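Local coordinates for protein CurF (Lyngbya majuscula, PDB 5DP2) that forms the cyclopropane ring in curacin A biosynthesis, through an enoyl-reductase-type domain that binds NADP, at residues V11-P16 / L78-E83; K65-S70 / L106-N111; N152-Q157 / R252-G257; W262-V267 / V274-F279. All blocks are in the same frame, centred on the assembly; numbering follows the deposited sequence.

Overall arrangement
The four contacts fall into two pairs, 27 to 32 Å apart between centres. Contact 1 sets strand 11-14 on the loop 78-83, and contact 2 joins the loop 65-70 to the turn after strand 103-107; apart from 11-16 these segments fall in the GroES-like part. Their centres are about 9 Å apart. Contacts 3 and 4 belong to the nucleotide-binding part, with centres about 11 Å apart. Their strands 251-255 and 275-278 are neighbours in one parallel sheet, with Y253 hydrogen-bonded to K275 and F277. Contacts 1 and 3 lie on opposite sides of the chain's centre. The NADP carboxamide links contacts 3 and 4 directly, since its N7N donates to the backbone oxygens of both I256 and F279.

Contact 1. Residues V11-P16 / L78-E83; sequences VQLRIP and LTFGVE
The side-chain amide of Q12 meets the methyl group of T79. From CB the chain of Q12 runs with CG anti to the backbone N (chi1 179°) and stays extended, which carries the amide across to the loop. CB and CG lead up to the contact. CD is 3.7 Å from T79 CG2, OE1 is 3.5 Å from the same methyl, and NE2 donates to S114 OG. Q12 OE1 also accepts from R14 NH1 at 2.9 Å, in the plane of the Q12 carbonyl, and from R69 NH1. With an alanine here the amide is gone, and R14 and R69 would probably lose a shared acceptor while a gap opened beside the T79 methyl. Beyond Q12, apolar side chains, backbone oxygens and two waters fill the contact. L13 O lies at the edge of the F80 ring, 3.6 Å from F80 CD2. Water 1 lies between L13 O and F80 N, accepting from the latter. Water 2 accepts from I15 N at 2.9 Å and also lies near L78 O. I15 CG2 rests 4.2 Å from F80 CZ. Strand 11-14 pairs antiparallel with strand 25-28. The loop 78-83 leads into strand 83-91, and its L78 and F80 also pack on helix 50-57.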
# COMPACT_ATOMS: atom_id res chain seq x y z
N VAL A 11 17.05 5.67 16.63
CA VAL A 11 17.09 4.25 16.31
C VAL A 11 16.56 4.02 14.88
O VAL A 11 15.96 4.92 14.26
CB VAL A 11 16.30 3.39 17.33
CG1 VAL A 11 16.99 3.35 18.67
CG2 VAL A 11 14.87 3.87 17.47
N GLN A 12 16.76 2.81 14.39
CA GLN A 12 16.25 2.38 13.08
C GLN A 12 15.91 0.89 13.17
O GLN A 12 16.68 0.11 13.74
CB GLN A 12 17.27 2.63 11.98
CG GLN A 12 16.79 2.18 10.60
CD GLN A 12 17.75 2.65 9.52
OE1 GLN A 12 18.78 2.02 9.27
NE2 GLN A 12 17.42 3.78 8.91
N LEU A 13 14.77 0.51 12.60
CA LEU A 13 14.34 -0.90 12.64
C LEU A 13 15.18 -1.71 11.65
O LEU A 13 15.31 -1.37 10.48
CB LEU A 13 12.85 -0.97 12.26
CG LEU A 13 12.18 -2.32 12.52
CD1 LEU A 13 12.10 -2.62 13.99
CD2 LEU A 13 10.77 -2.28 11.91
N ARG A 14 15.75 -2.82 12.16
CA ARG A 14 16.66 -3.64 11.39
C ARG A 14 16.46 -5.11 11.75
O ARG A 14 15.81 -5.43 12.74
CB ARG A 14 18.13 -3.22 11.65
CG ARG A 14 18.45 -1.78 11.29
CD ARG A 14 18.52 -1.52 9.79
NE ARG A 14 19.83 -1.93 9.24
CZ ARG A 14 20.92 -1.16 9.35
NH1 ARG A 14 20.86 0.07 9.80
NH2 ARG A 14 22.10 -1.65 8.97
N ILE A 15 17.06 -5.98 10.94
CA ILE A 15 17.11 -7.41 11.23
C ILE A 15 18.54 -7.91 11.05
O ILE A 15 19.29 -7.39 10.22
CB ILE A 15 16.15 -8.22 10.34
CG1 ILE A 15 16.40 -7.97 8.85
CG2 ILE A 15 14.71 -7.97 10.72
CD1 ILE A 15 15.61 -8.87 7.92
N PRO A 16 18.89 -9.01 11.74
CA PRO A 16 20.21 -9.61 11.55
C PRO A 16 20.25 -10.61 10.41
O PRO A 16 21.34 -10.95 9.92
CB PRO A 16 20.45 -10.32 12.88
CG PRO A 16 19.09 -10.71 13.35
CD PRO A 16 18.23 -9.53 12.95
N LEU A 78 18.94 -4.18 5.35
CA LEU A 78 17.54 -3.88 4.97
C LEU A 78 16.89 -2.92 5.97
O LEU A 78 16.95 -3.14 7.18
CB LEU A 78 16.75 -5.19 4.92
CG LEU A 78 15.30 -5.08 4.43
CD1 LEU A 78 15.19 -4.62 2.98
CD2 LEU A 78 14.59 -6.41 4.60
N THR A 79 16.24 -1.89 5.43
CA THR A 79 15.42 -1.00 6.23
C THR A 79 13.94 -1.19 5.85
O THR A 79 13.61 -1.84 4.86
CB THR A 79 15.85 0.48 6.08
OG1 THR A 79 15.66 0.91 4.73
CG2 THR A 79 17.29 0.69 6.43
N PHE A 80 13.08 -0.60 6.68
CA PHE A 80 11.64 -0.75 6.56
C PHE A 80 10.98 0.61 6.64
O PHE A 80 11.53 1.54 7.23
CB PHE A 80 11.10 -1.66 7.68
CG PHE A 80 11.78 -2.99 7.74
CD1 PHE A 80 11.34 -4.04 6.96
CD2 PHE A 80 12.92 -3.19 8.52
CE1 PHE A 80 12.00 -5.25 6.94
CE2 PHE A 80 13.58 -4.40 8.51
CZ PHE A 80 13.12 -5.44 7.74
N GLY A 81 9.78 0.68 6.08
CA GLY A 81 8.96 1.89 6.12
C GLY A 81 8.90 2.50 4.74
O GLY A 81 9.71 3.39 4.40
N VAL A 82 7.95 2.04 3.94
CA VAL A 82 7.80 2.45 2.57
C VAL A 82 6.88 3.67 2.42
O VAL A 82 6.61 4.13 1.31
CB VAL A 82 7.38 1.26 1.66
CG1 VAL A 82 8.47 0.19 1.63
CG2 VAL A 82 6.04 0.67 2.09
N GLU A 83 6.46 4.21 3.56
CA GLU A 83 5.60 5.38 3.65
C GLU A 83 5.60 5.78 5.12
O GLU A 83 5.91 4.98 6.00
CB GLU A 83 4.16 5.03 3.21
CG GLU A 83 3.55 3.88 4.01
CD GLU A 83 2.11 3.53 3.65
OE1 GLU A 83 1.33 4.48 3.35
OE2 GLU A 83 1.77 2.32 3.70
O HOH W 1 14.10 0.65 9.06
O HOH W 2 18.47 -4.80 8.69

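Contact 2. Residues K65-S70 / L106-N111; sequences KKRYRS and LAYPGN
The R67 guanidinium and the Y108 ring stand almost perpendicular, their planes 85° apart. Water 4 lies at the edge of both, in plane with each. It accepts from R67 NH1 at 3.0 Å and is 2.7 Å from Y108 OH. G110 O approaches the guanidinium obliquely, and K66 CD approaches the Y108 ring in the same oblique way. R67 CG, anti to the carbonyl carbon, lies 3.6 Å from Y108 OH; the bends at chi2 and chi3 then turn the guanidinium toward water 4. The guanidinium NH2 is held by T79 O and N55 OD1. K66 makes the direct bond between the segments. Its CG is anti to the backbone N (chi1 -164°) and the rest of the chain is extended, so NZ arrives at Y108 O, 2.8 Å away and tilted 31° from the carbonyl plane. On the way K66 CE passes 3.4 Å from P109 O. A methionine in its place lacks the ammonium group, and Y108 O would probably be left without this donor. Water 3 ties the backbones together by donating to both K66 O and P109 O. At its backbone angles a CB on G110 would jam against the P109 carbonyl O, and it would also be tight against K66 O. The contact joins the loop between helix 50-57 and strand 83-91 to the turn that follows strand 103-107. The Y108 side chain also packs on helices 140-153 and 281-287, about 9 Å from NADP.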
# COMPACT_ATOMS: atom_id res chain seq x y z
N LYS A 65 17.54 -0.78 -4.40
CA LYS A 65 18.68 -0.47 -3.55
C LYS A 65 18.34 0.54 -2.45
O LYS A 65 18.96 0.52 -1.40
CB LYS A 65 19.89 -0.08 -4.39
CG LYS A 65 20.48 -1.32 -5.11
CD LYS A 65 21.79 -1.17 -5.80
CE LYS A 65 22.34 -2.58 -6.04
NZ LYS A 65 23.62 -2.56 -6.79
N LYS A 66 17.31 1.37 -2.68
CA LYS A 66 16.87 2.34 -1.68
C LYS A 66 16.41 1.66 -0.39
O LYS A 66 16.41 2.30 0.67
CB LYS A 66 15.70 3.19 -2.28
CG LYS A 66 15.39 4.46 -1.52
CD LYS A 66 14.25 5.24 -2.11
CE LYS A 66 14.19 6.62 -1.49
NZ LYS A 66 13.06 7.41 -1.97
N ARG A 67 16.01 0.39 -0.45
CA ARG A 67 15.61 -0.37 0.73
C ARG A 67 16.78 -0.87 1.58
O ARG A 67 16.54 -1.48 2.61
CB ARG A 67 14.72 -1.55 0.35
CG ARG A 67 13.28 -1.18 -0.06
CD ARG A 67 12.42 -0.62 1.05
NE ARG A 67 12.32 -1.49 2.23
CZ ARG A 67 11.59 -2.60 2.30
NH1 ARG A 67 10.76 -2.97 1.34
NH2 ARG A 67 11.68 -3.36 3.40
N TYR A 68 18.03 -0.59 1.15
CA TYR A 68 19.20 -1.08 1.88
C TYR A 68 20.15 0.04 2.23
O TYR A 68 20.45 0.91 1.39
CB TYR A 68 19.95 -2.11 1.03
CG TYR A 68 19.16 -3.36 0.75
CD1 TYR A 68 19.17 -4.43 1.63
CD2 TYR A 68 18.41 -3.50 -0.41
CE1 TYR A 68 18.50 -5.59 1.37
CE2 TYR A 68 17.73 -4.67 -0.68
CZ TYR A 68 17.79 -5.73 0.19
OH TYR A 68 17.17 -6.95 -0.05
N ARG A 69 20.70 0.00 3.44
CA ARG A 69 21.72 0.96 3.80
C ARG A 69 22.92 0.86 2.86
O ARG A 69 23.40 -0.23 2.56
CB ARG A 69 22.18 0.71 5.25
CG ARG A 69 21.10 0.93 6.29
CD ARG A 69 20.47 2.33 6.24
NE ARG A 69 21.44 3.41 6.40
CZ ARG A 69 21.73 3.97 7.57
NH1 ARG A 69 21.13 3.61 8.69
NH2 ARG A 69 22.66 4.92 7.62
N SER A 70 23.35 2.04 2.38
CA SER A 70 24.44 2.20 1.41
C SER A 70 24.15 1.60 0.06
O SER A 70 25.02 1.55 -0.81
CB SER A 70 25.76 1.65 1.94
OG SER A 70 26.23 2.44 2.98
N LEU A 106 5.82 11.15 3.82
CA LEU A 106 7.04 10.73 3.13
C LEU A 106 6.66 9.74 2.03
O LEU A 106 6.06 8.68 2.30
CB LEU A 106 8.03 10.10 4.10
CG LEU A 106 8.54 11.02 5.23
CD1 LEU A 106 7.67 10.95 6.47
CD2 LEU A 106 10.00 10.66 5.56
N ALA A 107 7.02 10.09 0.79
CA ALA A 107 6.71 9.26 -0.38
C ALA A 107 7.83 8.25 -0.59
O ALA A 107 8.96 8.63 -0.92
CB ALA A 107 6.57 10.17 -1.60
N TYR A 108 7.55 6.97 -0.38
CA TYR A 108 8.49 5.88 -0.59
C TYR A 108 9.90 6.18 -0.05
O TYR A 108 10.89 6.04 -0.77
CB TYR A 108 8.53 5.43 -2.07
CG TYR A 108 9.18 4.06 -2.23
CD1 TYR A 108 8.60 2.94 -1.65
CD2 TYR A 108 10.38 3.89 -2.92
CE1 TYR A 108 9.22 1.69 -1.73
CE2 TYR A 108 11.00 2.66 -3.00
CZ TYR A 108 10.43 1.56 -2.39
OH TYR A 108 11.10 0.36 -2.47
N PRO A 109 10.02 6.49 1.25
CA PRO A 109 11.37 6.72 1.79
C PRO A 109 12.19 5.42 1.85
O PRO A 109 13.41 5.46 1.62
CB PRO A 109 11.09 7.28 3.18
CG PRO A 109 9.73 6.79 3.55
CD PRO A 109 8.98 6.79 2.24
N GLY A 110 11.54 4.30 2.19
CA GLY A 110 12.20 3.02 2.34
C GLY A 110 12.75 2.71 3.72
O GLY A 110 13.07 1.55 4.00
N ASN A 111 12.85 3.77 4.54
CA ASN A 111 13.43 3.70 5.89
C ASN A 111 12.59 4.48 6.91
O ASN A 111 13.10 4.96 7.92
CB ASN A 111 14.87 4.25 5.88
CG ASN A 111 14.95 5.71 5.48
OD1 ASN A 111 13.99 6.25 4.92
ND2 ASN A 111 16.07 6.34 5.72
O HOH W 3 15.84 4.51 2.31
O HOH W 4 10.00 -1.84 -1.33

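Contact 3. Residues N152-Q157 / R252-G257; sequences NLAKVQ and RYIEIG. With NAP (NADP nicotinamide-adenine-dinucleotide phosphate), chain B.
R252 grips the backbone oxygen of A154 side-on with two nitrogens. R252 NE donates at 2.9 Å, in the carbonyl plane and on a lone pair of A154 O. R252 NH2 donates to the same oxygen at 2.8 Å, from a position tilted out of that plane. A154 O itself lies close to the guanidinium plane, at its edge. The arginine chain is bent at chi2 and chi3, and chi2 (96°) lies away from a staggered value. This bend turns the guanidinium back onto the turn at 154-156. Beneath it, R252 CB packs 4.1 Å from A154 CB. The same methyl meets I254 CD1 at 3.8 Å, so two side chains on one face of strand 251-255 close over A154. K155 has positive phi as the chain leaves helix 140-153, and Q157 NE2 folds back to donate to K155 O at 3.0 Å. Farther along, E255 receives Y253 OH on OE1 and G257 N on OE2. This probably helps to fix the backbone beside the cofactor, where I256 O accepts from NADP N7N at an almost straight N-H...O angle of 172°. R252 NH2 also makes a salt bridge with E160. The arginine charge is thus shared between a carboxylate and a carbonyl at the C-terminal end of a helix, where it would probably be welcome against the negative end of the helix dipole.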
# COMPACT_ATOMS: atom_id res chain seq x y z
N ASN A 152 -5.76 5.39 -13.33
CA ASN A 152 -4.84 5.62 -14.44
C ASN A 152 -4.84 4.46 -15.44
O ASN A 152 -4.79 4.67 -16.64
CB ASN A 152 -3.41 5.86 -13.96
CG ASN A 152 -3.22 7.18 -13.25
OD1 ASN A 152 -4.01 7.56 -12.42
ND2 ASN A 152 -2.10 7.83 -13.51
N LEU A 153 -4.82 3.23 -14.92
CA LEU A 153 -4.68 2.05 -15.78
C LEU A 153 -6.02 1.52 -16.27
O LEU A 153 -6.28 1.52 -17.47
CB LEU A 153 -3.84 0.96 -15.09
CG LEU A 153 -2.39 1.38 -14.74
CD1 LEU A 153 -1.67 0.21 -14.10
CD2 LEU A 153 -1.64 1.92 -15.95
N ALA A 154 -6.87 1.10 -15.33
CA ALA A 154 -8.15 0.52 -15.72
C ALA A 154 -9.21 1.52 -16.16
O ALA A 154 -10.16 1.14 -16.83
CB ALA A 154 -8.70 -0.35 -14.62
N LYS A 155 -9.09 2.77 -15.71
CA LYS A 155 -10.04 3.84 -16.10
C LYS A 155 -11.49 3.45 -15.75
O LYS A 155 -12.38 3.50 -16.59
CB LYS A 155 -9.86 4.22 -17.57
CG LYS A 155 -8.43 4.68 -17.88
CD LYS A 155 -8.23 5.05 -19.32
CE LYS A 155 -6.79 5.41 -19.62
NZ LYS A 155 -6.60 5.67 -21.07
N VAL A 156 -11.73 3.12 -14.49
CA VAL A 156 -13.07 2.74 -14.02
C VAL A 156 -14.08 3.87 -14.31
O VAL A 156 -13.81 5.04 -14.01
CB VAL A 156 -13.05 2.46 -12.50
CG1 VAL A 156 -14.47 2.32 -11.93
CG2 VAL A 156 -12.28 1.20 -12.19
N GLN A 157 -15.23 3.49 -14.83
CA GLN A 157 -16.31 4.39 -15.19
C GLN A 157 -17.54 4.14 -14.30
O GLN A 157 -17.75 3.02 -13.82
CB GLN A 157 -16.72 4.19 -16.66
CG GLN A 157 -15.60 4.42 -17.65
CD GLN A 157 -15.11 5.83 -17.61
OE1 GLN A 157 -15.88 6.77 -17.81
NE2 GLN A 157 -13.82 6.02 -17.35
N ARG A 252 -10.72 -5.61 -17.64
CA ARG A 252 -9.41 -5.12 -17.23
C ARG A 252 -9.00 -5.82 -15.94
O ARG A 252 -9.70 -5.74 -14.93
CB ARG A 252 -9.40 -3.60 -17.10
CG ARG A 252 -9.71 -2.88 -18.42
CD ARG A 252 -11.16 -2.45 -18.60
NE ARG A 252 -11.47 -1.29 -17.78
CZ ARG A 252 -12.71 -0.85 -17.54
NH1 ARG A 252 -13.77 -1.55 -17.92
NH2 ARG A 252 -12.87 0.28 -16.88
N TYR A 253 -7.83 -6.46 -15.99
CA TYR A 253 -7.29 -7.26 -14.90
C TYR A 253 -6.10 -6.52 -14.30
O TYR A 253 -5.04 -6.48 -14.93
CB TYR A 253 -6.92 -8.65 -15.44
CG TYR A 253 -6.16 -9.58 -14.56
CD1 TYR A 253 -6.10 -9.44 -13.19
CD2 TYR A 253 -5.40 -10.61 -15.14
CE1 TYR A 253 -5.28 -10.25 -12.41
CE2 TYR A 253 -4.58 -11.42 -14.38
CZ TYR A 253 -4.51 -11.24 -13.02
OH TYR A 253 -3.63 -11.99 -12.28
N ILE A 254 -6.30 -5.95 -13.12
CA ILE A 254 -5.25 -5.27 -12.38
C ILE A 254 -4.64 -6.27 -11.42
O ILE A 254 -5.34 -6.87 -10.59
CB ILE A 254 -5.79 -4.07 -11.59
CG1 ILE A 254 -6.60 -3.10 -12.46
CG2 ILE A 254 -4.65 -3.37 -10.89
CD1 ILE A 254 -7.49 -2.23 -11.60
N GLU A 255 -3.31 -6.45 -11.50
CA GLU A 255 -2.61 -7.40 -10.63
C GLU A 255 -1.54 -6.66 -9.84
O GLU A 255 -0.57 -6.13 -10.46
CB GLU A 255 -2.01 -8.55 -11.44
CG GLU A 255 -1.33 -9.62 -10.57
CD GLU A 255 -2.28 -10.22 -9.53
OE1 GLU A 255 -3.20 -10.97 -9.96
OE2 GLU A 255 -2.15 -9.94 -8.32
N ILE A 256 -1.70 -6.63 -8.53
CA ILE A 256 -0.70 -6.03 -7.66
C ILE A 256 0.09 -7.09 -6.89
O ILE A 256 1.08 -6.74 -6.23
CB ILE A 256 -1.27 -4.95 -6.72
CG1 ILE A 256 -2.18 -5.51 -5.62
CG2 ILE A 256 -1.98 -3.88 -7.55
CD1 ILE A 256 -2.61 -4.50 -4.58
N GLY A 257 -0.30 -8.36 -6.94
CA GLY A 257 0.57 -9.37 -6.37
C GLY A 257 1.83 -9.47 -7.22
O GLY A 257 1.79 -9.18 -8.42
PA NAP B . -3.24 -6.24 3.29
O1A NAP B . -3.64 -5.36 4.43
O2A NAP B . -4.12 -6.33 2.10
O5B NAP B . -2.96 -7.69 3.91
C5B NAP B . -2.88 -8.85 3.07
C4B NAP B . -4.23 -9.32 2.59
O4B NAP B . -4.06 -10.56 1.94
C3B NAP B . -5.24 -9.51 3.68
O3B NAP B . -6.30 -8.58 3.47
C2B NAP B . -5.72 -10.97 3.55
O2B NAP B . -7.10 -11.21 3.56
C1B NAP B . -5.24 -11.36 2.16
N9A NAP B . -4.80 -12.74 2.04
C8A NAP B . -3.56 -13.25 2.34
N7A NAP B . -3.51 -14.58 2.10
C5A NAP B . -4.73 -14.92 1.64
C6A NAP B . -5.33 -16.13 1.20
N6A NAP B . -4.62 -17.28 1.20
N1A NAP B . -6.59 -16.10 0.79
C2A NAP B . -7.27 -14.95 0.80
N3A NAP B . -6.81 -13.75 1.19
C4A NAP B . -5.56 -13.75 1.61
O3 NAP B . -1.76 -5.83 2.79
PN NAP B . -1.30 -4.61 1.87
O1N NAP B . -0.02 -4.11 2.42
O2N NAP B . -2.43 -3.64 1.67
O5D NAP B . -0.97 -5.35 0.53
C5D NAP B . -2.05 -5.96 -0.21
C4D NAP B . -1.47 -6.95 -1.25
O4D NAP B . -1.04 -6.20 -2.36
C3D NAP B . -0.24 -7.73 -0.78
O3D NAP B . -0.22 -8.98 -1.49
C2D NAP B . 0.90 -6.84 -1.17
O2D NAP B . 2.10 -7.60 -1.35
C1D NAP B . 0.40 -6.24 -2.46
N1N NAP B . 0.76 -4.85 -2.83
C2N NAP B . 1.32 -4.61 -4.04
C3N NAP B . 1.67 -3.33 -4.45
C7N NAP B . 2.28 -3.12 -5.80
O7N NAP B . 2.74 -2.01 -5.99
N7N NAP B . 2.27 -4.14 -6.69
C4N NAP B . 1.44 -2.25 -3.59
C5N NAP B . 0.86 -2.52 -2.36
C6N NAP B . 0.52 -3.83 -1.99
P2B NAP B . -8.01 -11.17 4.87
O1X NAP B . -8.06 -9.72 5.33
O2X NAP B . -9.33 -11.68 4.36
O3X NAP B . -7.35 -12.07 5.89

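Contact 4. Residues W262-V267 / V274-F279. With NAP (NADP nicotinamide-adenine-dinucleotide phosphate), chain B.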
# COMPACT_ATOMS: atom_id res chain seq x y z
N TRP A 262 1.39 -14.07 -13.98
CA TRP A 262 1.45 -14.42 -15.38
C TRP A 262 2.06 -13.29 -16.22
O TRP A 262 2.00 -12.11 -15.85
CB TRP A 262 0.05 -14.77 -15.90
CG TRP A 262 -0.51 -16.06 -15.38
CD1 TRP A 262 -0.20 -16.73 -14.23
CD2 TRP A 262 -1.54 -16.84 -16.02
NE1 TRP A 262 -0.96 -17.87 -14.11
CE2 TRP A 262 -1.79 -17.97 -15.19
CE3 TRP A 262 -2.24 -16.70 -17.21
CZ2 TRP A 262 -2.72 -18.96 -15.55
CZ3 TRP A 262 -3.16 -17.66 -17.56
CH2 TRP A 262 -3.39 -18.78 -16.73
N SER A 263 2.60 -13.65 -17.37
CA SER A 263 3.02 -12.66 -18.36
C SER A 263 1.82 -12.21 -19.21
O SER A 263 0.78 -12.86 -19.27
CB SER A 263 4.10 -13.24 -19.26
OG SER A 263 3.52 -14.21 -20.11
N HIS A 264 2.03 -11.12 -19.95
CA HIS A 264 1.01 -10.67 -20.87
C HIS A 264 0.64 -11.73 -21.88
O HIS A 264 -0.54 -11.92 -22.22
CB HIS A 264 1.47 -9.40 -21.60
CG HIS A 264 1.41 -8.17 -20.76
ND1 HIS A 264 2.39 -7.84 -19.84
CD2 HIS A 264 0.48 -7.20 -20.67
CE1 HIS A 264 2.08 -6.70 -19.26
NE2 HIS A 264 0.91 -6.30 -19.72
N GLU A 265 1.63 -12.45 -22.40
CA GLU A 265 1.37 -13.49 -23.40
C GLU A 265 0.57 -14.65 -22.82
O GLU A 265 -0.30 -15.22 -23.49
CB GLU A 265 2.72 -13.96 -24.00
CG GLU A 265 3.45 -12.88 -24.82
CD GLU A 265 4.00 -11.67 -24.03
OE1 GLU A 265 4.43 -11.79 -22.85
OE2 GLU A 265 4.05 -10.55 -24.60
N GLN A 266 0.85 -15.01 -21.57
CA GLN A 266 0.11 -16.09 -20.90
C GLN A 266 -1.36 -15.68 -20.69
O GLN A 266 -2.28 -16.48 -20.90
CB GLN A 266 0.80 -16.46 -19.60
CG GLN A 266 2.15 -17.15 -19.84
CD GLN A 266 3.06 -17.18 -18.61
OE1 GLN A 266 2.81 -16.53 -17.61
NE2 GLN A 266 4.17 -17.90 -18.72
N VAL A 267 -1.59 -14.43 -20.26
CA VAL A 267 -2.97 -13.94 -20.10
C VAL A 267 -3.68 -13.93 -21.46
O VAL A 267 -4.82 -14.40 -21.56
CB VAL A 267 -3.01 -12.58 -19.40
CG1 VAL A 267 -4.44 -12.03 -19.36
CG2 VAL A 267 -2.42 -12.67 -18.00
N VAL A 274 -8.77 -9.42 -23.01
CA VAL A 274 -8.57 -8.78 -21.70
C VAL A 274 -7.39 -7.82 -21.74
O VAL A 274 -6.39 -8.05 -22.44
CB VAL A 274 -8.37 -9.91 -20.62
CG1 VAL A 274 -7.63 -9.46 -19.34
CG2 VAL A 274 -9.75 -10.56 -20.37
N LYS A 275 -7.52 -6.73 -20.99
CA LYS A 275 -6.45 -5.79 -20.81
C LYS A 275 -5.79 -6.09 -19.45
O LYS A 275 -6.44 -6.02 -18.42
CB LYS A 275 -7.01 -4.37 -20.90
CG LYS A 275 -7.93 -4.13 -22.12
CD LYS A 275 -7.21 -4.41 -23.44
CE LYS A 275 -8.00 -4.05 -24.70
NZ LYS A 275 -9.13 -4.97 -25.00
N TYR A 276 -4.50 -6.40 -19.47
CA TYR A 276 -3.77 -6.87 -18.28
C TYR A 276 -2.82 -5.78 -17.79
O TYR A 276 -2.01 -5.26 -18.56
CB TYR A 276 -3.00 -8.13 -18.66
CG TYR A 276 -2.16 -8.74 -17.56
CD1 TYR A 276 -2.62 -8.89 -16.26
CD2 TYR A 276 -0.87 -9.18 -17.84
CE1 TYR A 276 -1.83 -9.50 -15.30
CE2 TYR A 276 -0.08 -9.78 -16.89
CZ TYR A 276 -0.57 -9.95 -15.61
OH TYR A 276 0.17 -10.56 -14.62
N PHE A 277 -2.94 -5.47 -16.49
CA PHE A 277 -2.23 -4.38 -15.85
C PHE A 277 -1.52 -4.84 -14.56
O PHE A 277 -1.94 -4.54 -13.46
CB PHE A 277 -3.16 -3.22 -15.53
CG PHE A 277 -3.77 -2.59 -16.74
CD1 PHE A 277 -2.99 -1.85 -17.59
CD2 PHE A 277 -5.14 -2.71 -17.00
CE1 PHE A 277 -3.55 -1.22 -18.71
CE2 PHE A 277 -5.71 -2.08 -18.09
CZ PHE A 277 -4.91 -1.37 -18.96
N PRO A 278 -0.38 -5.56 -14.71
CA PRO A 278 0.48 -5.81 -13.57
C PRO A 278 1.37 -4.60 -13.31
O PRO A 278 1.85 -3.97 -14.28
CB PRO A 278 1.33 -7.00 -14.05
CG PRO A 278 1.49 -6.78 -15.53
CD PRO A 278 0.16 -6.13 -15.95
N PHE A 279 1.63 -4.27 -12.05
CA PHE A 279 2.56 -3.19 -11.78
C PHE A 279 3.10 -3.32 -10.37
O PHE A 279 2.52 -4.00 -9.52
CB PHE A 279 1.93 -1.79 -11.98
CG PHE A 279 0.77 -1.47 -11.07
CD1 PHE A 279 -0.53 -1.81 -11.40
CD2 PHE A 279 0.95 -0.80 -9.87
CE1 PHE A 279 -1.59 -1.48 -10.57
CE2 PHE A 279 -0.11 -0.50 -9.04
CZ PHE A 279 -1.39 -0.83 -9.40
PA NAP B . -3.24 -6.24 3.29
O1A NAP B . -3.64 -5.36 4.43
O2A NAP B . -4.12 -6.33 2.10
O5B NAP B . -2.96 -7.69 3.91
C5B NAP B . -2.88 -8.85 3.07
C4B NAP B . -4.23 -9.32 2.59
O4B NAP B . -4.06 -10.56 1.94
C3B NAP B . -5.24 -9.51 3.68
O3B NAP B . -6.30 -8.58 3.47
C2B NAP B . -5.72 -10.97 3.55
O2B NAP B . -7.10 -11.21 3.56
C1B NAP B . -5.24 -11.36 2.16
N9A NAP B . -4.80 -12.74 2.04
C8A NAP B . -3.56 -13.25 2.34
N7A NAP B . -3.51 -14.58 2.10
C5A NAP B . -4.73 -14.92 1.64
C6A NAP B . -5.33 -16.13 1.20
N6A NAP B . -4.62 -17.28 1.20
N1A NAP B . -6.59 -16.10 0.79
C2A NAP B . -7.27 -14.95 0.80
N3A NAP B . -6.81 -13.75 1.19
C4A NAP B . -5.56 -13.75 1.61
O3 NAP B . -1.76 -5.83 2.79
PN NAP B . -1.30 -4.61 1.87
O1N NAP B . -0.02 -4.11 2.42
O2N NAP B . -2.43 -3.64 1.67
O5D NAP B . -0.97 -5.35 0.53
C5D NAP B . -2.05 -5.96 -0.21
C4D NAP B . -1.47 -6.95 -1.25
O4D NAP B . -1.04 -6.20 -2.36
C3D NAP B . -0.24 -7.73 -0.78
O3D NAP B . -0.22 -8.98 -1.49
C2D NAP B . 0.90 -6.84 -1.17
O2D NAP B . 2.10 -7.60 -1.35
C1D NAP B . 0.40 -6.24 -2.46
N1N NAP B . 0.76 -4.85 -2.83
C2N NAP B . 1.32 -4.61 -4.04
C3N NAP B . 1.67 -3.33 -4.45
C7N NAP B . 2.28 -3.12 -5.80
O7N NAP B . 2.74 -2.01 -5.99
N7N NAP B . 2.27 -4.14 -6.69
C4N NAP B . 1.44 -2.25 -3.59
C5N NAP B . 0.86 -2.52 -2.36
C6N NAP B . 0.52 -3.83 -1.99
P2B NAP B . -8.01 -11.17 4.87
O1X NAP B . -8.06 -9.72 5.33
O2X NAP B . -9.33 -11.68 4.36
O3X NAP B . -7.35 -12.07 5.89
O HOH W 5 -1.01 -12.66 -13.22
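The ring of Y276 is clamped on both faces and bonded at its end. V267 CG2 sits over one face, 3.8 Å from the ring centroid and only 9° off the normal, a CH-pi contact. P278 CD, from the same strand as the tyrosine, lies over the opposite face. Y276 CG is anti to the backbone N (chi1 178°), which sends the hydroxyl out to the start of the helix. There Y276 OH donates to W262 O at 2.7 Å. Water 5 closes a second link, accepting from W262 N and donating to Y276 OH. The edge of Y276 also points at the face of H264 in an edge-to-face pair, centroids 4.9 Å apart and planes at 63°. H264 CE1 reaches P278 CG at 3.8 Å, and H264 NE2 makes a weak bond to Y276 O. S263 and Q266 form a capping box at the helix start: Q266 N donates to S263 OG, and S263 N to Q266 OE1. The contact packs helix 264-270 against strand 275-278, within the beta-alpha-beta unit that begins with strand 251-255. Strand 275-278 is an outermost strand of the six-stranded parallel sheet, and just past it F279 O accepts from NADP N7N at 2.8 Å.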